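PDB 3IL0: aminopeptidase P; XAA-pro aminopeptidase from Streptococcus thermophilus, which probably acts as a metal-dependent aminopeptidase removing N-terminal residues that precede proline, and is represented here by its N-terminal, creatinase/prolidase-type domain alone. Local coordinates for residues Q65-G69 and F70-E74; P78-D81 and I82-V86; I94-D97 and N98-F102. One frame throughout, in Å; residues are numbered along the deposited sequence.

Interaction 1. Residues Q65-G69 and F70-E74; sequences QSVHG and FDIIE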
# COMPACT_ATOMS: atom_id res chain seq x y z
N GLN A 65 -11.12 -12.46 -6.88
CA GLN A 65 -12.57 -12.33 -6.95
C GLN A 65 -13.14 -11.29 -6.00
O GLN A 65 -13.93 -10.43 -6.42
CB GLN A 65 -13.25 -13.68 -6.78
CG GLN A 65 -13.46 -14.34 -8.14
CD GLN A 65 -13.83 -15.78 -8.05
OE1 GLN A 65 -13.50 -16.45 -7.08
NE2 GLN A 65 -14.54 -16.28 -9.06
N SER A 66 -12.75 -11.33 -4.73
CA SER A 66 -13.29 -10.36 -3.76
C SER A 66 -12.94 -8.89 -4.09
O SER A 66 -13.85 -8.06 -4.15
CB SER A 66 -12.85 -10.72 -2.33
OG SER A 66 -11.54 -11.24 -2.31
N VAL A 67 -11.66 -8.59 -4.36
CA VAL A 67 -11.11 -7.21 -4.33
C VAL A 67 -11.30 -6.38 -5.61
O VAL A 67 -10.78 -6.74 -6.66
CB VAL A 67 -9.57 -7.25 -4.03
CG1 VAL A 67 -8.94 -5.86 -4.17
CG2 VAL A 67 -9.31 -7.86 -2.65
N HIS A 68 -11.98 -5.24 -5.54
CA HIS A 68 -12.23 -4.44 -6.73
C HIS A 68 -11.45 -3.13 -6.68
O HIS A 68 -11.21 -2.62 -5.61
CB HIS A 68 -13.74 -4.18 -6.89
CG HIS A 68 -14.57 -5.43 -6.86
ND1 HIS A 68 -14.89 -6.14 -8.00
CD2 HIS A 68 -15.12 -6.12 -5.83
CE1 HIS A 68 -15.61 -7.20 -7.67
NE2 HIS A 68 -15.77 -7.21 -6.36
N GLY A 69 -11.07 -2.60 -7.85
CA GLY A 69 -10.25 -1.35 -7.97
C GLY A 69 -8.73 -1.49 -7.82
O GLY A 69 -7.98 -0.52 -7.78
N PHE A 70 -8.28 -2.74 -7.73
CA PHE A 70 -6.92 -3.07 -7.35
C PHE A 70 -6.34 -4.05 -8.30
O PHE A 70 -6.93 -5.08 -8.65
CB PHE A 70 -6.87 -3.70 -5.97
CG PHE A 70 -6.72 -2.70 -4.88
CD1 PHE A 70 -5.55 -2.61 -4.17
CD2 PHE A 70 -7.75 -1.83 -4.59
CE1 PHE A 70 -5.42 -1.68 -3.17
CE2 PHE A 70 -7.61 -0.88 -3.56
CZ PHE A 70 -6.44 -0.81 -2.86
N ASP A 71 -5.14 -3.73 -8.68
CA ASP A 71 -4.41 -4.52 -9.57
C ASP A 71 -3.74 -5.56 -8.70
O ASP A 71 -2.89 -5.22 -7.91
CB ASP A 71 -3.44 -3.58 -10.25
CG ASP A 71 -2.67 -4.26 -11.24
OD1 ASP A 71 -2.17 -5.34 -10.88
OD2 ASP A 71 -2.60 -3.73 -12.37
N ILE A 72 -4.19 -6.81 -8.81
CA ILE A 72 -3.73 -7.92 -7.93
C ILE A 72 -2.40 -8.47 -8.45
O ILE A 72 -2.27 -8.74 -9.64
CB ILE A 72 -4.74 -9.12 -7.86
CG1 ILE A 72 -6.21 -8.66 -7.87
CG2 ILE A 72 -4.46 -10.02 -6.65
CD1 ILE A 72 -6.66 -7.75 -6.77
N ILE A 73 -1.40 -8.62 -7.57
CA ILE A 73 -0.07 -9.09 -7.94
C ILE A 73 0.24 -10.33 -7.14
O ILE A 73 0.28 -10.32 -5.90
CB ILE A 73 1.05 -8.02 -7.70
CG1 ILE A 73 0.68 -6.64 -8.24
CG2 ILE A 73 2.35 -8.48 -8.33
CD1 ILE A 73 0.45 -6.55 -9.74
N GLU A 74 0.47 -11.42 -7.84
CA GLU A 74 0.90 -12.65 -7.18
C GLU A 74 2.34 -12.43 -6.80
O GLU A 74 3.15 -12.06 -7.64
CB GLU A 74 0.73 -13.88 -8.09
CG GLU A 74 0.73 -15.22 -7.31
CD GLU A 74 0.18 -16.42 -8.13
OE1 GLU A 74 -0.36 -16.22 -9.25
OE2 GLU A 74 0.29 -17.57 -7.63
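V67 and F70 meet where helix 60-66 ends and the chain turns into strand 71-74, the second half of a beta-alpha-beta unit that starts with strand 51-55. V67 is the first residue to leave helical backbone angles. Its CG1, anti to the backbone N (chi1 173°), is the branch that reaches the far side of the turn and lies 3.5 Å from F70 CB. The same methyl comes obliquely to the F70 ring, with CG the nearest ring atom at 3.9 Å.

G69 sits at the bend between these two residues. Its positive phi of 83° is readily adopted by a residue without a side chain. The G69 carbonyl carbon lies 3.4 Å from F70 CD2, oblique to the ring. H68 lends its backbone rather than its imidazole: the carbonyl oxygen sits at the edge of the F70 ring, near its plane, with O 3.7 Å from CD2.

The contact is apolar packing, and F70 is its buried centre, continuing inward onto F53 of strand 51-55 and onto V44 and I46 of strand 42-47. V67 is likewise buried and also touches F37. The turn is tied to the neighbouring strand by a hydrogen bond from R51 NH1 to G69 O, while backbone bonds from D71 and I73 extend the pairing with strand 51-55. Two residues past F70, I72 turns back toward the helix end, its CD1 resting 3.9 Å from V67 CG1 and 4.0 Å from V67 CB.

Interaction 2. Residues P78-D81 and I82-V86; sequences PLKD and IVKFV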
# COMPACT_ATOMS: atom_id res chain seq x y z
N PRO A 78 6.66 -9.08 -1.40
CA PRO A 78 5.92 -7.96 -1.91
C PRO A 78 6.73 -6.66 -2.00
O PRO A 78 6.49 -5.89 -2.93
CB PRO A 78 4.69 -7.88 -0.99
CG PRO A 78 4.98 -8.86 0.15
CD PRO A 78 5.93 -9.83 -0.36
N LEU A 79 7.67 -6.44 -1.07
CA LEU A 79 8.48 -5.21 -1.09
C LEU A 79 9.42 -5.22 -2.34
O LEU A 79 9.64 -4.20 -2.96
CB LEU A 79 9.25 -4.97 0.23
CG LEU A 79 8.38 -4.74 1.48
CD1 LEU A 79 9.16 -4.89 2.77
CD2 LEU A 79 7.70 -3.39 1.44
N LYS A 80 9.96 -6.39 -2.67
CA LYS A 80 10.74 -6.58 -3.90
C LYS A 80 9.88 -6.25 -5.09
O LYS A 80 10.31 -5.53 -5.98
CB LYS A 80 11.22 -8.01 -4.02
CG LYS A 80 12.59 -8.14 -4.70
CD LYS A 80 13.08 -9.62 -4.87
CE LYS A 80 12.33 -10.38 -6.03
NZ LYS A 80 12.24 -9.57 -7.31
N ASP A 81 8.64 -6.72 -5.11
CA ASP A 81 7.79 -6.41 -6.26
C ASP A 81 7.40 -4.93 -6.34
O ASP A 81 7.32 -4.41 -7.44
CB ASP A 81 6.55 -7.33 -6.31
CG ASP A 81 6.93 -8.78 -6.64
OD1 ASP A 81 7.63 -8.95 -7.68
OD2 ASP A 81 6.60 -9.72 -5.87
N ILE A 82 7.19 -4.27 -5.19
CA ILE A 82 6.83 -2.84 -5.19
C ILE A 82 7.94 -1.94 -5.80
O ILE A 82 7.67 -0.94 -6.47
CB ILE A 82 6.52 -2.35 -3.77
CG1 ILE A 82 5.18 -2.93 -3.29
CG2 ILE A 82 6.45 -0.81 -3.70
CD1 ILE A 82 4.96 -2.76 -1.78
N VAL A 83 9.19 -2.31 -5.49
CA VAL A 83 10.41 -1.66 -5.98
C VAL A 83 10.40 -1.53 -7.53
O VAL A 83 10.70 -0.47 -8.07
CB VAL A 83 11.75 -2.47 -5.50
CG1 VAL A 83 12.99 -1.96 -6.12
CG2 VAL A 83 11.89 -2.38 -4.06
N LYS A 84 10.03 -2.56 -8.24
CA LYS A 84 9.90 -2.43 -9.69
C LYS A 84 8.97 -1.27 -10.10
O LYS A 84 9.28 -0.51 -11.00
CB LYS A 84 9.28 -3.67 -10.29
CG LYS A 84 10.11 -4.86 -10.30
CD LYS A 84 9.36 -5.93 -11.08
CE LYS A 84 8.41 -6.69 -10.25
NZ LYS A 84 9.19 -7.82 -9.59
N PHE A 85 7.81 -1.21 -9.47
CA PHE A 85 6.86 -0.17 -9.73
C PHE A 85 7.42 1.20 -9.49
O PHE A 85 7.26 2.12 -10.32
CB PHE A 85 5.56 -0.41 -8.93
CG PHE A 85 4.73 -1.55 -9.51
CD1 PHE A 85 3.78 -1.31 -10.51
CD2 PHE A 85 5.01 -2.86 -9.16
CE1 PHE A 85 3.10 -2.38 -11.12
CE2 PHE A 85 4.29 -3.92 -9.74
CZ PHE A 85 3.34 -3.68 -10.72
N VAL A 86 8.07 1.36 -8.35
CA VAL A 86 8.62 2.65 -7.96
C VAL A 86 9.65 3.17 -9.00
O VAL A 86 9.65 4.34 -9.36
CB VAL A 86 9.26 2.55 -6.54
CG1 VAL A 86 10.25 3.66 -6.31
CG2 VAL A 86 8.11 2.58 -5.44
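K84 and D81, one turn apart on the outer side of helix 78-88, form an i to i+3 salt bridge, and the lysine reaches it by folding back over the preceding turn. Its CB lies 3.5 Å from the D81 carbonyl oxygen, and CG passes the same oxygen at a longer distance. CD carries the chain onward, and bends at chi3 and chi4 (both -85°) then swing the end round, so that CE comes 3.5 Å from D81 OD1. At the tip, NZ donates to D81 OD1 over 2.7 Å, and OD1 accepts with its anti lone pair, the one directed away from OD2. The two side chains run alongside each other and point the same way. K80 NZ stands 4.2 Å from K84 NZ.

Beneath this polar surface two i to i+4 backbone bonds run from I82 N to P78 O and from V83 N to L79 O. Side chains also lie against backbone carbonyls: V83 CG2 is 3.1 Å from L79 O, and the edge of the F85 ring meets D81 O in the ring plane, CD2 being 3.3 Å away. On the inner side, L79 CD2 and I82 CD1 pack loosely at 4.3 Å. I82 continues onto T43, F45 and L54 of the central sheet, whereas L79 reaches Y104, L108 and I111 of helix 102-111.

The helix is thus amphipathic, apolar toward sheet and neighbouring helix, charged outside. There the short bridge probably offsets part of the charge of D81, and the carboxylate some of the cost of holding two ammonium groups close together.

Interaction 3. Residues I94-D97 and N98-F102; sequences IGFD and NQVSF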
# COMPACT_ATOMS: atom_id res chain seq x y z
N ILE A 94 7.98 7.71 -0.73
CA ILE A 94 7.16 6.57 -0.31
C ILE A 94 6.79 6.80 1.18
O ILE A 94 7.64 6.94 2.05
CB ILE A 94 7.93 5.26 -0.58
CG1 ILE A 94 8.40 5.24 -2.04
CG2 ILE A 94 7.08 4.03 -0.33
CD1 ILE A 94 9.32 4.02 -2.37
N GLY A 95 5.50 6.96 1.44
CA GLY A 95 5.03 7.05 2.79
C GLY A 95 4.93 5.68 3.42
O GLY A 95 4.68 4.69 2.75
N PHE A 96 5.13 5.61 4.72
CA PHE A 96 4.84 4.34 5.47
C PHE A 96 4.28 4.71 6.83
O PHE A 96 4.48 5.80 7.28
CB PHE A 96 6.09 3.48 5.62
CG PHE A 96 7.17 4.14 6.49
CD1 PHE A 96 7.25 3.84 7.80
CD2 PHE A 96 8.08 5.07 5.93
CE1 PHE A 96 8.20 4.47 8.64
CE2 PHE A 96 8.99 5.70 6.70
CZ PHE A 96 9.08 5.39 8.09
N ASP A 97 3.59 3.78 7.46
CA ASP A 97 3.00 4.00 8.77
C ASP A 97 4.03 3.92 9.91
O ASP A 97 4.84 3.00 10.00
CB ASP A 97 1.88 3.00 8.91
CG ASP A 97 1.22 3.01 10.24
OD1 ASP A 97 1.34 3.95 11.08
OD2 ASP A 97 0.63 1.96 10.46
N ASN A 98 4.02 4.94 10.75
CA ASN A 98 5.07 5.10 11.75
C ASN A 98 4.93 4.17 12.94
O ASN A 98 5.78 4.15 13.79
CB ASN A 98 5.27 6.55 12.15
CG ASN A 98 4.15 7.09 12.99
OD1 ASN A 98 3.19 6.37 13.35
ND2 ASN A 98 4.30 8.37 13.41
N GLN A 99 3.87 3.39 12.94
CA GLN A 99 3.71 2.34 13.90
C GLN A 99 4.37 1.06 13.41
O GLN A 99 4.37 0.07 14.13
CB GLN A 99 2.21 2.11 14.17
CG GLN A 99 1.52 3.34 14.75
CD GLN A 99 2.17 3.84 16.06
OE1 GLN A 99 2.40 5.04 16.24
NE2 GLN A 99 2.48 2.91 16.97
N VAL A 100 4.97 1.02 12.22
CA VAL A 100 5.87 -0.13 11.99
C VAL A 100 7.03 -0.15 13.04
O VAL A 100 7.34 0.87 13.62
CB VAL A 100 6.39 -0.23 10.59
CG1 VAL A 100 5.15 -0.32 9.61
CG2 VAL A 100 7.29 0.95 10.23
N SER A 101 7.62 -1.33 13.24
CA SER A 101 8.74 -1.49 14.11
C SER A 101 9.96 -0.86 13.41
O SER A 101 9.99 -0.72 12.17
CB SER A 101 9.01 -2.95 14.37
OG SER A 101 9.56 -3.51 13.22
N PHE A 102 10.95 -0.50 14.23
CA PHE A 102 12.16 0.07 13.72
C PHE A 102 12.93 -0.98 12.90
O PHE A 102 13.48 -0.66 11.87
CB PHE A 102 13.00 0.61 14.89
CG PHE A 102 14.28 1.24 14.44
CD1 PHE A 102 14.29 2.53 13.91
CD2 PHE A 102 15.47 0.48 14.40
CE1 PHE A 102 15.46 3.08 13.42
CE2 PHE A 102 16.67 1.04 13.90
CZ PHE A 102 16.67 2.35 13.44
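D97 to V100 form a type I beta turn at the end of strand 93-97, closed by V100 N bonding to D97 O (3.0 Å) along an almost straight N-H line of 169°, although the donor stands well above the carbonyl plane. The D97 side chain adds an Asx turn. With CG anti to the backbone N (chi1 176°), its carboxylate lies over the start of the loop, and OD1 accepts the Q99 backbone N at 3.2 Å; this donor arrives from above the carboxylate plane. D97 therefore grips the turn twice, by its carbonyl and by its side chain, and the aliphatic start of Q99 lies against OD1, with CB 3.7 Å from it.

Past the turn, S101 is the N-cap of helix 102-111, its OG bonded to Y104 N, so strand, turn and helix follow in quick succession. V100 also touches T26, and F96 packs on L117 and P119 of strand 116-120. The F96 and V100 side chains cross at about a right angle. V100 CG2 is shared between F96 and D97: it lies 3.2 Å from D97 O and, approaching the F96 ring obliquely, 3.8 Å from CD1.

In the fold
The three contacts follow one another along the chain, without nesting or crossing. Interaction 1 closes the bend from helix 60-66 into strand 71-74, an outermost strand of the mixed sheet. Interaction 2 lies within the next helix, 78-88, which packs on that sheet; the two meet where I73 CD1 lies 4.2 Å from F85 CZ. The chain then re-enters the sheet as strand 93-97, touching the helix through V86 CG2 and I94 CD1 (3.6 Å), and interaction 3 turns it toward helix 102-111. Interactions 1 and 3, with centres about 23 Å apart, lie on opposite sides of the domain's centre, with interaction 2 touching both.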